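PDB 6MLY: bifunctional GH43-CE protein from Bacteroides eggerthii, which probably hydrolyses beta-1,4-xylosidic bonds of xylan and joins this glycosidase to a carbohydrate esterase in a single chain. Local coordinates for residues K367-Q372 / R488-N493; A596-V601 / V653-N658. All blocks are in the same frame, centred on the assembly; numbering follows the deposited sequence.

Interaction 1 of 2, residues K367-Q372 / R488-N493; sequences KNILTQ and RFALFN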
ATOM      1  N   LYS A 367      19.726   3.776  -9.831  1.00 76.98           N
ATOM      2  CA  LYS A 367      20.713   3.033  -9.074  1.00 76.16           C
ATOM      3  C   LYS A 367      20.651   3.461  -7.605  1.00 74.83           C
ATOM      4  O   LYS A 367      20.134   4.527  -7.278  1.00 75.44           O
ATOM      5  CB  LYS A 367      22.109   3.272  -9.656  1.00 77.34           C
ATOM      6  CG  LYS A 367      22.299   2.792 -11.090  1.00 78.86           C
ATOM      7  CD  LYS A 367      23.710   2.967 -11.609  1.00 79.95           C
ATOM      8  CE  LYS A 367      24.689   1.948 -11.060  1.00 79.26           C
ATOM      9  NZ  LYS A 367      24.490   0.607 -11.654  1.00 80.15           N
ATOM     10  N   ASN A 368      21.172   2.590  -6.736  1.00 73.74           N
ATOM     11  CA  ASN A 368      21.379   2.856  -5.314  1.00 71.69           C
ATOM     12  C   ASN A 368      20.031   3.073  -4.612  1.00 70.50           C
ATOM     13  O   ASN A 368      19.922   3.897  -3.704  1.00 70.02           O
ATOM     14  CB  ASN A 368      22.371   4.003  -5.098  1.00 72.05           C
ATOM     15  CG  ASN A 368      23.741   3.689  -5.664  1.00 72.41           C
ATOM     16  OD1 ASN A 368      23.858   3.222  -6.794  1.00 73.92           O
ATOM     17  ND2 ASN A 368      24.786   3.929  -4.888  1.00 72.07           N
ATOM     18  N   ILE A 369      19.019   2.303  -5.026  1.00 69.99           N
ATOM     19  CA  ILE A 369      17.787   2.158  -4.262  1.00 68.97           C
ATOM     20  C   ILE A 369      18.038   1.076  -3.199  1.00 68.41           C
ATOM     21  O   ILE A 369      18.304  -0.083  -3.539  1.00 68.61           O
ATOM     22  CB  ILE A 369      16.592   1.831  -5.183  1.00 68.83           C
ATOM     23  CG1 ILE A 369      16.381   2.910  -6.250  1.00 68.48           C
ATOM     24  CG2 ILE A 369      15.325   1.599  -4.368  1.00 68.99           C
ATOM     25  CD1 ILE A 369      15.215   2.645  -7.178  1.00 67.95           C
ATOM     26  N   LEU A 370      17.963   1.482  -1.922  1.00 67.73           N
ATOM     27  CA  LEU A 370      18.298   0.661  -0.747  1.00 66.82           C
ATOM     28  C   LEU A 370      17.005   0.106  -0.136  1.00 66.32           C
ATOM     29  O   LEU A 370      16.044   0.844   0.002  1.00 66.50           O
ATOM     30  CB  LEU A 370      19.040   1.558   0.250  1.00 66.44           C
ATOM     31  CG  LEU A 370      19.645   0.856   1.462  1.00 66.50           C
ATOM     32  CD1 LEU A 370      20.801  -0.048   1.053  1.00 66.71           C
ATOM     33  CD2 LEU A 370      20.099   1.869   2.503  1.00 66.61           C
ATOM     34  N   THR A 371      16.988  -1.183   0.237  1.00 65.38           N
ATOM     35  CA  THR A 371      15.719  -1.856   0.557  1.00 65.29           C
ATOM     36  C   THR A 371      15.834  -2.848   1.722  1.00 63.96           C
ATOM     37  O   THR A 371      16.875  -3.455   1.944  1.00 63.77           O
ATOM     38  CB  THR A 371      15.186  -2.627  -0.655  1.00 66.27           C
ATOM     39  OG1 THR A 371      15.932  -3.839  -0.749  1.00 66.53           O
ATOM     40  CG2 THR A 371      15.280  -1.847  -1.948  1.00 67.41           C
ATOM     41  N   GLN A 372      14.715  -2.993   2.442  1.00 63.33           N
ATOM     42  CA  GLN A 372      14.408  -4.117   3.318  1.00 63.21           C
ATOM     43  C   GLN A 372      13.052  -4.692   2.889  1.00 63.93           C
ATOM     44  O   GLN A 372      12.353  -4.094   2.078  1.00 65.02           O
ATOM     45  CB  GLN A 372      14.364  -3.687   4.784  1.00 62.31           C
ATOM     46  CG  GLN A 372      15.667  -3.090   5.291  1.00 62.06           C
ATOM     47  CD  GLN A 372      15.744  -3.041   6.798  1.00 62.10           C
ATOM     48  OE1 GLN A 372      15.051  -3.770   7.505  1.00 62.57           O
ATOM     49  NE2 GLN A 372      16.618  -2.191   7.308  1.00 62.00           N
ATOM     50  N   ARG A 488       9.041  -3.999  -1.212  1.00 69.63           N
ATOM     51  CA  ARG A 488      10.102  -3.615  -0.306  1.00 68.64           C
ATOM     52  C   ARG A 488       9.989  -2.116   0.009  1.00 67.62           C
ATOM     53  O   ARG A 488       9.576  -1.320  -0.837  1.00 67.76           O
ATOM     54  CB  ARG A 488      11.455  -3.958  -0.935  1.00 69.78           C
ATOM     55  CG  ARG A 488      11.771  -5.446  -0.985  1.00 70.56           C
ATOM     56  CD  ARG A 488      13.156  -5.708  -1.556  1.00 71.59           C
ATOM     57  NE  ARG A 488      13.633  -7.067  -1.310  1.00 72.34           N
ATOM     58  CZ  ARG A 488      14.444  -7.425  -0.315  1.00 72.22           C
ATOM     59  NH1 ARG A 488      14.966  -6.514   0.488  1.00 72.03           N
ATOM     60  NH2 ARG A 488      14.731  -8.703  -0.128  1.00 73.65           N
ATOM     61  N   PHE A 489      10.343  -1.757   1.246  1.00 66.66           N
ATOM     62  CA  PHE A 489      10.692  -0.395   1.596  1.00 65.82           C
ATOM     63  C   PHE A 489      11.959  -0.025   0.820  1.00 66.10           C
ATOM     64  O   PHE A 489      12.807  -0.877   0.584  1.00 65.94           O
ATOM     65  CB  PHE A 489      10.873  -0.253   3.110  1.00 65.81           C
ATOM     66  CG  PHE A 489       9.611  -0.475   3.901  1.00 66.40           C
ATOM     67  CD1 PHE A 489       8.540   0.395   3.783  1.00 66.72           C
ATOM     68  CD2 PHE A 489       9.487  -1.553   4.762  1.00 66.80           C
ATOM     69  CE1 PHE A 489       7.374   0.190   4.506  1.00 67.46           C
ATOM     70  CE2 PHE A 489       8.321  -1.757   5.484  1.00 67.07           C
ATOM     71  CZ  PHE A 489       7.265  -0.890   5.352  1.00 67.34           C
ATOM     72  N   ALA A 490      12.066   1.244   0.416  1.00 65.81           N
ATOM     73  CA  ALA A 490      13.113   1.685  -0.497  1.00 66.19           C
ATOM     74  C   ALA A 490      13.510   3.135  -0.195  1.00 66.30           C
ATOM     75  O   ALA A 490      12.673   4.039  -0.300  1.00 66.93           O
ATOM     76  CB  ALA A 490      12.626   1.532  -1.918  1.00 66.19           C
ATOM     77  N   LEU A 491      14.778   3.339   0.195  1.00 65.57           N
ATOM     78  CA  LEU A 491      15.388   4.667   0.229  1.00 65.43           C
ATOM     79  C   LEU A 491      15.911   4.960  -1.180  1.00 66.31           C
ATOM     80  O   LEU A 491      16.616   4.133  -1.743  1.00 66.59           O
ATOM     81  CB  LEU A 491      16.538   4.733   1.244  1.00 64.94           C
ATOM     82  CG  LEU A 491      16.287   4.207   2.660  1.00 64.52           C
ATOM     83  CD1 LEU A 491      16.948   5.111   3.690  1.00 64.46           C
ATOM     84  CD2 LEU A 491      14.813   4.055   2.982  1.00 64.43           C
ATOM     85  N   PHE A 492      15.565   6.129  -1.737  1.00 66.86           N
ATOM     86  CA  PHE A 492      15.991   6.493  -3.094  1.00 67.38           C
ATOM     87  C   PHE A 492      16.390   7.972  -3.154  1.00 68.03           C
ATOM     88  O   PHE A 492      16.131   8.729  -2.226  1.00 68.31           O
ATOM     89  CB  PHE A 492      14.894   6.158  -4.109  1.00 68.21           C
ATOM     90  CG  PHE A 492      13.630   6.973  -3.995  1.00 68.94           C
ATOM     91  CD1 PHE A 492      12.587   6.561  -3.178  1.00 68.86           C
ATOM     92  CD2 PHE A 492      13.470   8.139  -4.728  1.00 70.01           C
ATOM     93  CE1 PHE A 492      11.421   7.306  -3.090  1.00 69.30           C
ATOM     94  CE2 PHE A 492      12.304   8.884  -4.636  1.00 70.33           C
ATOM     95  CZ  PHE A 492      11.282   8.467  -3.814  1.00 69.97           C
ATOM     96  N   ASN A 493      17.050   8.335  -4.261  1.00 68.37           N
ATOM     97  CA  ASN A 493      17.511   9.680  -4.565  1.00 69.21           C
ATOM     98  C   ASN A 493      18.157   9.679  -5.952  1.00 70.38           C
ATOM     99  O   ASN A 493      19.293   9.243  -6.095  1.00 70.49           O
ATOM    100  CB  ASN A 493      18.536  10.213  -3.558  1.00 69.16           C
ATOM    101  CG  ASN A 493      19.060  11.587  -3.930  1.00 70.25           C
ATOM    102  OD1 ASN A 493      18.426  12.318  -4.693  1.00 71.20           O
ATOM    103  ND2 ASN A 493      20.217  11.953  -3.401  1.00 70.73           N
TER
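Leu370 and Leu491 form an antiparallel hydrogen-bonded pair, the strand segments 370-372 and 488-491 running at 153° to each other with axes 4.6 Å apart at their closest. Leu370 N reaches Leu491 O at 3.0 Å, and Leu491 N returns to Leu370 O at 2.8 Å; both donors lie in the plane of the carbonyl they bond. The side chains of this pair leave the same face and meet at their roots, CB to CB at 4.2 Å. On that face Leu370 packs on Trp332 and Trp334, while Leu491 lies on Phe505 and Phe508 of strand 502-511, which belongs to the other sheet. Ile369 reaches Ala490 CB with its CG2 branch at 3.6 Å. Its other branch, CG1, stands beside the backbone N (chi1 -58°) and runs alongside Phe492, whose ring is edge-to-face with Phe363 and Phe395. Further along, the extended Arg488 chain crosses Thr371 at about a right angle; its NH1 makes a weak and doubtful bond to Thr371 OG1 at 3.1 Å, and this hydroxyl also has Gln333 O as a partner. In this concanavalin A-like domain, the contact therefore combines in-sheet pairing by backbone bonds with hydrophobic packing between sheets, the leucine-bearing face turned to the sandwich interior and polar side chains contributing little across the strands.

Interaction 2 of 2, residues A596-V601 / V653-N658; sequences AQINDV and VDLEGN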
ATOM      1  N   ALA A 596     -30.088   8.311  -7.835  1.00 76.21           N
ATOM      2  CA  ALA A 596     -28.925   7.459  -7.523  1.00 75.90           C
ATOM      3  C   ALA A 596     -27.949   8.185  -6.585  1.00 74.09           C
ATOM      4  O   ALA A 596     -27.442   7.593  -5.630  1.00 73.97           O
ATOM      5  CB  ALA A 596     -28.235   7.054  -8.802  1.00 76.63           C
ATOM      6  N   GLN A 597     -27.718   9.477  -6.857  1.00 73.22           N
ATOM      7  CA  GLN A 597     -26.655  10.268  -6.223  1.00 71.87           C
ATOM      8  C   GLN A 597     -26.959  10.484  -4.733  1.00 71.25           C
ATOM      9  O   GLN A 597     -26.053  10.435  -3.906  1.00 70.65           O
ATOM     10  CB  GLN A 597     -26.471  11.601  -6.953  1.00 71.62           C
ATOM     11  CG  GLN A 597     -25.765  11.479  -8.298  1.00 72.04           C
ATOM     12  CD  GLN A 597     -26.524  10.647  -9.307  1.00 73.06           C
ATOM     13  OE1 GLN A 597     -27.751  10.580  -9.293  1.00 73.62           O
ATOM     14  NE2 GLN A 597     -25.792   9.998 -10.198  1.00 73.65           N
ATOM     15  N   ILE A 598     -28.232  10.718  -4.401  1.00 71.50           N
ATOM     16  CA  ILE A 598     -28.652  10.959  -3.009  1.00 70.98           C
ATOM     17  C   ILE A 598     -28.801   9.607  -2.293  1.00 72.01           C
ATOM     18  O   ILE A 598     -28.471   9.490  -1.109  1.00 71.81           O
ATOM     19  CB  ILE A 598     -29.925  11.846  -2.934  1.00 70.58           C
ATOM     20  CG1 ILE A 598     -30.285  12.218  -1.492  1.00 69.90           C
ATOM     21  CG2 ILE A 598     -31.113  11.212  -3.648  1.00 71.46           C
ATOM     22  CD1 ILE A 598     -29.214  12.987  -0.755  1.00 68.93           C
ATOM     23  N   ASN A 599     -29.277   8.597  -3.037  1.00 73.08           N
ATOM     24  CA  ASN A 599     -29.347   7.183  -2.602  1.00 73.80           C
ATOM     25  C   ASN A 599     -27.978   6.693  -2.105  1.00 74.26           C
ATOM     26  O   ASN A 599     -27.905   5.893  -1.167  1.00 75.01           O
ATOM     27  CB  ASN A 599     -29.843   6.264  -3.725  1.00 74.87           C
ATOM     28  CG  ASN A 599     -31.338   6.328  -3.953  1.00 75.06           C
ATOM     29  OD1 ASN A 599     -32.037   7.142  -3.352  1.00 74.42           O
ATOM     30  ND2 ASN A 599     -31.842   5.469  -4.826  1.00 76.58           N
ATOM     31  N   ASP A 600     -26.904   7.167  -2.745  1.00 74.09           N
ATOM     32  CA  ASP A 600     -25.554   6.768  -2.392  1.00 73.66           C
ATOM     33  C   ASP A 600     -25.143   7.454  -1.087  1.00 73.07           C
ATOM     34  O   ASP A 600     -24.615   6.806  -0.185  1.00 72.81           O
ATOM     35  CB  ASP A 600     -24.567   7.055  -3.529  1.00 74.10           C
ATOM     36  CG  ASP A 600     -24.673   6.096  -4.707  1.00 75.62           C
ATOM     37  OD1 ASP A 600     -25.444   5.115  -4.612  1.00 76.49           O
ATOM     38  OD2 ASP A 600     -23.995   6.346  -5.720  1.00 76.29           O
ATOM     39  N   VAL A 601     -25.390   8.763  -1.000  1.00 72.08           N
ATOM     40  CA  VAL A 601     -25.005   9.558   0.167  1.00 70.95           C
ATOM     41  C   VAL A 601     -25.614   8.925   1.423  1.00 71.08           C
ATOM     42  O   VAL A 601     -24.910   8.668   2.399  1.00 71.21           O
ATOM     43  CB  VAL A 601     -25.429  11.030   0.014  1.00 70.43           C
ATOM     44  CG1 VAL A 601     -25.243  11.816   1.305  1.00 69.63           C
ATOM     45  CG2 VAL A 601     -24.676  11.693  -1.126  1.00 70.21           C
ATOM     46  N   VAL A 653     -40.012   9.758  -6.399  1.00 79.42           N
ATOM     47  CA  VAL A 653     -38.564   9.557  -6.333  1.00 79.01           C
ATOM     48  C   VAL A 653     -38.186   8.998  -4.953  1.00 78.92           C
ATOM     49  O   VAL A 653     -38.317   9.680  -3.945  1.00 78.63           O
ATOM     50  CB  VAL A 653     -37.816  10.870  -6.640  1.00 78.15           C
ATOM     51  CG1 VAL A 653     -38.151  11.972  -5.648  1.00 77.51           C
ATOM     52  CG2 VAL A 653     -36.314  10.673  -6.711  1.00 77.62           C
ATOM     53  N   ASP A 654     -37.718   7.746  -4.928  1.00 79.84           N
ATOM     54  CA  ASP A 654     -37.196   7.093  -3.725  1.00 80.14           C
ATOM     55  C   ASP A 654     -35.921   7.827  -3.284  1.00 78.88           C
ATOM     56  O   ASP A 654     -34.917   7.810  -3.992  1.00 78.93           O
ATOM     57  CB  ASP A 654     -36.935   5.607  -4.004  1.00 81.36           C
ATOM     58  CG  ASP A 654     -36.536   4.767  -2.801  1.00 81.54           C
ATOM     59  OD1 ASP A 654     -36.044   5.347  -1.807  1.00 80.14           O
ATOM     60  OD2 ASP A 654     -36.716   3.530  -2.869  1.00 82.24           O
ATOM     61  N   LEU A 655     -35.960   8.452  -2.103  1.00 77.87           N
ATOM     62  CA  LEU A 655     -34.888   9.354  -1.666  1.00 76.58           C
ATOM     63  C   LEU A 655     -33.851   8.633  -0.795  1.00 76.35           C
ATOM     64  O   LEU A 655     -32.735   9.132  -0.675  1.00 74.26           O
ATOM     65  CB  LEU A 655     -35.488  10.549  -0.915  1.00 76.34           C
ATOM     66  CG  LEU A 655     -35.934  11.716  -1.793  1.00 76.30           C
ATOM     67  CD1 LEU A 655     -36.563  12.814  -0.948  1.00 76.13           C
ATOM     68  CD2 LEU A 655     -34.774  12.271  -2.609  1.00 75.65           C
ATOM     69  N   GLU A 656     -34.203   7.497  -0.177  1.00 77.24           N
ATOM     70  CA  GLU A 656     -33.236   6.800   0.685  1.00 78.07           C
ATOM     71  C   GLU A 656     -32.532   5.681  -0.098  1.00 79.29           C
ATOM     72  O   GLU A 656     -31.305   5.654  -0.145  1.00 78.75           O
ATOM     73  CB  GLU A 656     -33.876   6.291   1.978  1.00 78.76           C
ATOM     74  CG  GLU A 656     -32.833   6.010   3.048  1.00 78.29           C
ATOM     75  CD  GLU A 656     -33.346   5.655   4.432  1.00 78.44           C
ATOM     76  OE1 GLU A 656     -34.540   5.310   4.553  1.00 79.23           O
ATOM     77  OE2 GLU A 656     -32.543   5.723   5.386  1.00 77.55           O
ATOM     78  N   GLY A 657     -33.314   4.764  -0.682  1.00 81.49           N
ATOM     79  CA  GLY A 657     -32.808   3.730  -1.595  1.00 83.28           C
ATOM     80  C   GLY A 657     -32.524   2.415  -0.888  1.00 84.66           C
ATOM     81  O   GLY A 657     -32.867   2.244   0.283  1.00 86.73           O
ATOM     82  N   ASN A 658     -31.896   1.485  -1.619  1.00 86.04           N
ATOM     83  CA  ASN A 658     -31.559   0.147  -1.126  1.00 86.69           C
ATOM     84  C   ASN A 658     -30.144  -0.228  -1.574  1.00 85.53           C
ATOM     85  O   ASN A 658     -29.909  -1.343  -2.034  1.00 87.32           O
ATOM     86  CB  ASN A 658     -32.530  -0.915  -1.644  1.00 88.64           C
ATOM     87  CG  ASN A 658     -33.973  -0.583  -1.349  1.00 89.97           C
ATOM     88  OD1 ASN A 658     -34.328  -0.343  -0.197  1.00 90.41           O
ATOM     89  ND2 ASN A 658     -34.802  -0.570  -2.379  1.00 91.03           N
TER
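Asn599 lays its amide over Gly657, with Asn599 CG 3.8 Å from Gly657 CA. The group gets there because CG stands beside the backbone N (chi1 -77°), which swings the end of the side chain off the helix and in toward segment 653-658. At its root, Asn599 CB lies 3.9 Å from Glu656 O, while the amide end faces the carbonyls of Asp654 and Leu655; which of its two terminal atoms does so is unsettled, because the modelled assignment of the amide oxygen and nitrogen is doubtful. Gly657 has phi 95° and psi -171°, and a beta carbon there would press both on the Glu656 carbonyl oxygen and on Asn599 CG. The turn is drawn in by Asp654, whose OD1 accepts weak bonds from Gly657 N at 3.0 Å and from Glu656 N at 3.3 Å. One residue earlier on the helix, Ile598 crosses Leu655 obliquely, its CG2 meeting Leu655 CD2 at 4.0 Å; Ile598 also packs on Leu636 and Ala637 of helix 629-639. An alanine here in place of Asn599 takes away the amide over Gly657, which is likely to open a gap between helix and turn and to leave the carbonyls of Asp654 and Leu655 without the polar group they face. In the esterase domain, of alpha/beta-hydrolase type, the start of helix 596-610 thus meets the exit of the 645-654 hairpin through two unlike patches: an apolar one continuous with helix 629-639, and a polar one made of a side-chain amide and main-chain carbonyls.

In the fold
Following the chain from the N-terminal glycosidase part, interaction 1 comes first: it closes a loop of 115 residues that contains strands but no helix, and brings strand 488-491 back beside strand 370-373. The returning strand is thereby placed between 370-373 and 395-401 in its sheet. Interaction 2 opens only afterwards, closing 51 residues that include helix 629-639 and tying helix 596-610 to the 645-654 hairpin. The two loops are in series, neither enclosing nor crossing the other. Their centres are 47 Å apart and their nearest atoms about 33 Å, on opposite sides of the chain's centre, and they lie in different domains: interaction 1 joins neighbouring strands of the beta-sandwich, interaction 2 a helix and a hairpin of the esterase.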